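Outer membrane protein OMP121 (Bacteroides thetaiotaomicron, PDB 5FQ8) probably imports nutrients across the bacterial outer membrane as a TonB-dependent, SusC-like transporter that works together with surface lipoproteins. Local coordinates at residues Asn227-Asn230 against Asn231-Lys234; Ser436-Pro439 against Phe440-Glu443; Val940-Pro943 against Ser944-Phe948. One frame throughout, in Å; residues are numbered along the deposited sequence.

Contact 1 of 3, residues Asn227-Asn230 against Asn231-Lys234; sequences NVYN and NSQK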
# COMPACT_ATOMS: atom_id res chain seq x y z
N ASN B 227 -2.85 -21.76 31.03
CA ASN B 227 -4.20 -22.01 30.59
C ASN B 227 -4.54 -23.48 30.71
O ASN B 227 -3.75 -24.30 31.18
CB ASN B 227 -4.39 -21.53 29.16
CG ASN B 227 -4.85 -20.12 29.09
OD1 ASN B 227 -5.81 -19.74 29.75
ND2 ASN B 227 -4.17 -19.31 28.30
N VAL B 228 -5.76 -23.82 30.29
CA VAL B 228 -6.25 -25.18 30.35
C VAL B 228 -6.48 -25.64 28.93
O VAL B 228 -7.17 -24.97 28.17
CB VAL B 228 -7.55 -25.29 31.17
CG1 VAL B 228 -7.95 -26.73 31.31
CG2 VAL B 228 -7.35 -24.68 32.53
N TYR B 229 -5.89 -26.77 28.56
CA TYR B 229 -6.01 -27.31 27.22
C TYR B 229 -6.53 -28.72 27.32
O TYR B 229 -5.92 -29.56 27.98
CB TYR B 229 -4.67 -27.28 26.49
CG TYR B 229 -4.62 -28.09 25.21
CD1 TYR B 229 -4.26 -29.43 25.23
CD2 TYR B 229 -4.90 -27.51 23.99
CE1 TYR B 229 -4.21 -30.17 24.08
CE2 TYR B 229 -4.85 -28.24 22.83
CZ TYR B 229 -4.50 -29.57 22.87
OH TYR B 229 -4.45 -30.30 21.70
N ASN B 230 -7.66 -28.98 26.67
CA ASN B 230 -8.23 -30.31 26.58
C ASN B 230 -8.42 -30.90 27.97
O ASN B 230 -8.09 -32.06 28.24
CB ASN B 230 -7.36 -31.22 25.72
CG ASN B 230 -8.10 -32.44 25.24
OD1 ASN B 230 -9.07 -32.88 25.86
ND2 ASN B 230 -7.66 -33.00 24.13
N ASN B 231 -8.94 -30.06 28.87
CA ASN B 231 -9.28 -30.48 30.22
C ASN B 231 -8.03 -30.89 31.00
O ASN B 231 -8.08 -31.74 31.89
CB ASN B 231 -10.31 -31.61 30.19
CG ASN B 231 -11.25 -31.56 31.34
OD1 ASN B 231 -11.48 -30.51 31.91
ND2 ASN B 231 -11.79 -32.71 31.70
N SER B 232 -6.90 -30.28 30.66
CA SER B 232 -5.65 -30.56 31.32
C SER B 232 -4.91 -29.25 31.53
O SER B 232 -5.10 -28.30 30.78
CB SER B 232 -4.78 -31.51 30.51
OG SER B 232 -4.15 -30.82 29.44
N GLN B 233 -4.09 -29.22 32.57
CA GLN B 233 -3.36 -28.01 32.93
C GLN B 233 -1.99 -28.42 33.46
O GLN B 233 -1.80 -29.54 33.94
CB GLN B 233 -4.15 -27.21 33.95
CG GLN B 233 -3.68 -25.81 34.18
CD GLN B 233 -4.51 -25.14 35.24
OE1 GLN B 233 -5.33 -25.79 35.88
NE2 GLN B 233 -4.31 -23.85 35.43
N LYS B 234 -1.03 -27.50 33.38
CA LYS B 234 0.30 -27.80 33.89
C LYS B 234 0.38 -27.51 35.38
O LYS B 234 -0.26 -26.60 35.90
CB LYS B 234 1.37 -27.01 33.14
CG LYS B 234 1.84 -27.67 31.86
CD LYS B 234 2.87 -26.85 31.14
CE LYS B 234 3.36 -27.53 29.88
NZ LYS B 234 4.49 -26.80 29.26
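At the rim of the Y229 ring, close to its plane, sits the hydroxyl of S232, with OG 4.4 Å from CD1. The same ring meets Y358 edge-to-face and rests near P352. The amide of Q233, on the opposite face of the hairpin, has its CD 4.0 Å from V228 CG2.

Between the two strands the chain reverses through a type I' beta turn from Y229 to S232, with N230 and N231 both in the left-handed region that this turn requires. Y229 and S232 close it from both sides: Y229 N donates to S232 O at 2.8 Å, and S232 N returns a bond to Y229 O at 2.9 Å. The Y229 carbonyl takes a second donor, S232 OG, at 2.6 Å. That hydroxyl approaches nearly end-on to the carbonyl, whereas the amide N-H arrives from above its plane. OG can do this because chi1 of S232, 78°, places it between its own backbone N and carbonyl carbon.

On the face carrying V228 and Q233, V228 CG1 lies 3.3 Å from S232 O. Q233 CG comes 3.4 Å from N227 O, and beyond it the NE2 is held by E208 and by the carbonyl of G226. N227 ND2 is bonded to N430 OD1.

The hairpin is part of a small antiparallel sheet: 222-225 and 227-229 run one after the other along one edge of strand 232-237, and S232, Q233 and K234 also pair antiparallel with a strand of the BT_2262 lipoprotein chain, so the sheet continues across that interface.

Contact 2 of 3, residues Ser436-Pro439 against Phe440-Glu443; sequences SSSP and FSGE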
# COMPACT_ATOMS: atom_id res chain seq x y z
N SER B 436 -12.96 -8.74 24.21
CA SER B 436 -12.31 -7.56 23.67
C SER B 436 -10.93 -7.36 24.26
O SER B 436 -10.16 -6.56 23.73
CB SER B 436 -13.15 -6.32 23.94
OG SER B 436 -14.31 -6.66 24.66
N SER B 437 -10.61 -8.07 25.34
CA SER B 437 -9.31 -7.94 25.98
C SER B 437 -8.33 -9.00 25.52
O SER B 437 -7.40 -9.33 26.26
CB SER B 437 -9.48 -7.99 27.50
OG SER B 437 -9.74 -6.70 28.01
N SER B 438 -8.49 -9.52 24.33
CA SER B 438 -7.58 -10.54 23.84
C SER B 438 -6.43 -9.90 23.09
O SER B 438 -6.65 -8.94 22.35
CB SER B 438 -8.27 -11.52 22.91
OG SER B 438 -7.29 -12.31 22.26
N PRO B 439 -5.21 -10.41 23.25
CA PRO B 439 -4.08 -9.84 22.52
C PRO B 439 -4.21 -9.96 21.03
O PRO B 439 -3.41 -9.36 20.32
CB PRO B 439 -2.90 -10.66 23.05
CG PRO B 439 -3.48 -11.88 23.61
CD PRO B 439 -4.77 -11.45 24.18
N PHE B 440 -5.21 -10.68 20.54
CA PHE B 440 -5.43 -10.85 19.11
C PHE B 440 -6.39 -9.83 18.51
O PHE B 440 -6.77 -9.98 17.35
CB PHE B 440 -5.95 -12.25 18.81
CG PHE B 440 -5.19 -13.34 19.48
CD1 PHE B 440 -3.83 -13.27 19.63
CD2 PHE B 440 -5.85 -14.45 19.95
CE1 PHE B 440 -3.15 -14.26 20.25
CE2 PHE B 440 -5.17 -15.46 20.56
CZ PHE B 440 -3.82 -15.36 20.72
N SER B 441 -6.81 -8.81 19.26
CA SER B 441 -7.71 -7.81 18.70
C SER B 441 -7.13 -6.42 18.71
O SER B 441 -6.67 -5.94 19.74
CB SER B 441 -9.02 -7.80 19.47
OG SER B 441 -8.87 -8.49 20.69
N GLY B 442 -7.15 -5.74 17.57
CA GLY B 442 -7.57 -6.33 16.32
C GLY B 442 -6.30 -6.58 15.53
O GLY B 442 -5.91 -5.79 14.69
N GLU B 443 -5.63 -7.66 15.87
CA GLU B 443 -4.38 -8.00 15.22
C GLU B 443 -4.74 -8.85 14.02
O GLU B 443 -4.83 -10.07 14.08
CB GLU B 443 -3.45 -8.71 16.20
CG GLU B 443 -2.90 -7.83 17.29
CD GLU B 443 -1.88 -6.84 16.79
OE1 GLU B 443 -1.22 -7.15 15.79
OE2 GLU B 443 -1.75 -5.76 17.38
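S438 and S441 bracket a type I beta turn in the loop between helix 420-424 and strand 446-469. S436, two residues before the turn, brings its carbonyl O within 3.8 Å of S441 OG, a contact and not a bond, and its backbone is bonded to another protein chain. The S438 carbonyl O accepts both the backbone N of S441, 3.1 Å away, and the hydroxyl of the same residue, both from the same face of the carbonyl plane. With S438 OG anti to its backbone N (chi1 168°), the hydroxyl swings forward to accept from F440 N at 3.2 Å, an almost straight bond of 170°. The same OG is also bonded to N430 O and G431 N, so the turn is tied back to an earlier part of the loop.

P439 then takes the first inner corner of the turn. Its ring runs beside the F440 side chain, and F440 continues onto L420 and Y424 of the helix. P439 O lies 3.4 Å from E443 CG, while the carboxylate of E443 turns to K417 in a salt bridge. Over one face of the F440 ring, offset toward the rim, P439 CG stands 4.1 Å from CE1.

Contact 3 of 3, residues Val940-Pro943 against Ser944-Phe948; sequences VWTP and SSNTF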
# COMPACT_ATOMS: atom_id res chain seq x y z
N VAL B 940 30.12 -3.35 32.81
CA VAL B 940 29.60 -2.01 33.05
C VAL B 940 29.28 -1.87 34.52
O VAL B 940 28.72 -2.79 35.14
CB VAL B 940 28.38 -1.72 32.15
CG1 VAL B 940 27.29 -2.69 32.44
CG2 VAL B 940 27.94 -0.30 32.31
N TRP B 941 29.68 -0.74 35.10
CA TRP B 941 29.45 -0.44 36.51
C TRP B 941 28.55 0.79 36.59
O TRP B 941 28.90 1.84 36.05
CB TRP B 941 30.76 -0.17 37.25
CG TRP B 941 31.66 -1.35 37.44
CD1 TRP B 941 31.64 -2.25 38.46
CD2 TRP B 941 32.74 -1.73 36.60
NE1 TRP B 941 32.63 -3.18 38.29
CE2 TRP B 941 33.33 -2.87 37.16
CE3 TRP B 941 33.28 -1.21 35.42
CZ2 TRP B 941 34.41 -3.51 36.57
CZ3 TRP B 941 34.36 -1.85 34.84
CH2 TRP B 941 34.91 -2.99 35.42
N THR B 942 27.42 0.65 37.25
CA THR B 942 26.48 1.74 37.42
C THR B 942 26.29 2.04 38.89
O THR B 942 26.53 1.18 39.74
CB THR B 942 25.12 1.38 36.79
OG1 THR B 942 24.66 0.13 37.31
CG2 THR B 942 25.27 1.29 35.30
N PRO B 943 25.87 3.25 39.23
CA PRO B 943 25.56 3.58 40.62
C PRO B 943 24.52 2.65 41.22
O PRO B 943 23.73 2.02 40.52
CB PRO B 943 25.02 5.01 40.52
CG PRO B 943 25.73 5.58 39.38
CD PRO B 943 25.88 4.46 38.39
N SER B 944 24.54 2.59 42.55
CA SER B 944 23.62 1.79 43.36
C SER B 944 22.18 1.82 42.86
O SER B 944 21.48 0.80 42.89
CB SER B 944 23.67 2.29 44.80
OG SER B 944 22.67 1.68 45.58
N SER B 945 21.74 2.97 42.37
CA SER B 945 20.33 3.19 42.12
C SER B 945 19.87 2.61 40.79
O SER B 945 18.66 2.51 40.56
CB SER B 945 20.04 4.67 42.13
OG SER B 945 20.82 5.31 41.15
N ASN B 946 20.78 2.26 39.92
CA ASN B 946 20.44 1.73 38.61
C ASN B 946 20.89 0.28 38.60
O ASN B 946 22.08 -0.00 38.48
CB ASN B 946 21.12 2.55 37.52
CG ASN B 946 21.06 1.89 36.18
OD1 ASN B 946 20.49 0.83 36.00
ND2 ASN B 946 21.66 2.53 35.20
N THR B 947 19.94 -0.62 38.75
CA THR B 947 20.22 -2.03 38.61
C THR B 947 19.51 -2.60 37.40
O THR B 947 19.15 -3.77 37.38
CB THR B 947 19.79 -2.80 39.85
OG1 THR B 947 18.40 -2.55 40.06
CG2 THR B 947 20.56 -2.35 41.05
N PHE B 948 19.30 -1.77 36.38
CA PHE B 948 18.37 -2.14 35.33
C PHE B 948 19.00 -2.20 33.95
O PHE B 948 18.84 -3.21 33.26
CB PHE B 948 17.17 -1.18 35.33
CG PHE B 948 16.61 -0.94 36.69
CD1 PHE B 948 16.04 -1.97 37.40
CD2 PHE B 948 16.68 0.30 37.26
CE1 PHE B 948 15.55 -1.77 38.65
CE2 PHE B 948 16.20 0.51 38.50
CZ PHE B 948 15.62 -0.52 39.20
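The first torsions of T942 and N946 turn their side chains toward each other. In T942, chi1 of 54° sets OG1 between the backbone N and the carbonyl carbon, aimed at the backbone of N946, and puts CG2 opposite the carbonyl carbon. In N946, chi1 of 167° carries CG away from its own backbone N, so that the amide swings back over the threonine. T942 OG1 donates to N946 O at 2.8 Å, its direction tilted 18° from the carbonyl plane, and the hydroxyl is also bonded to R190 NH2. Beside this bond N946 ND2 packs against the threonine methyl, 3.8 Å from CG2.

The chain between them makes a type I beta turn from P943 to N946, closed by N946 N donating to P943 O at 3.0 Å. The donor stands above the carbonyl plane of P943. S944 and S945, both exposed, occupy the two inner corners; S945 OG comes 4.3 Å from P943 CB.

A second local motif follows at once, an Asx turn: N946 OD1 accepts from F948 N at 2.9 Å, nearly in line with the side-chain C=O. The same OD1 takes the backbone N of I949, so two successive N-H groups fix how the amide is rotated.

The turn begins where strand 928-941, which pairs with strands 899-915 and 973-983, runs out. N946 touches V900 on the former and P951 further along the loop, and the F948 ring, with T947 OG1 lying over one face, packs against K834 and Y838 of helix 832-839.

Contacts 1, 2 and 3 follow one another along the chain, each a local turn; contacts 1 and 2 lie off the barrel strands, while contact 3 starts on the last residues of strand 928-941. Contacts 1 and 2 are neighbours, with centres about 22 Å apart and nearest atoms about 9 Å apart; both fasten onto N430, which receives N227 of contact 1 and S438 of contact 2, so the hairpin and the loop before strand 446-469 are tied to one point. Contact 3 has its centre about 41 Å from that of contact 1 and 37 Å from that of contact 2. All three have another protein chain within reach, contact 3 through T947 alone; the hairpin of contact 1 is a direct part of the lipoprotein interface.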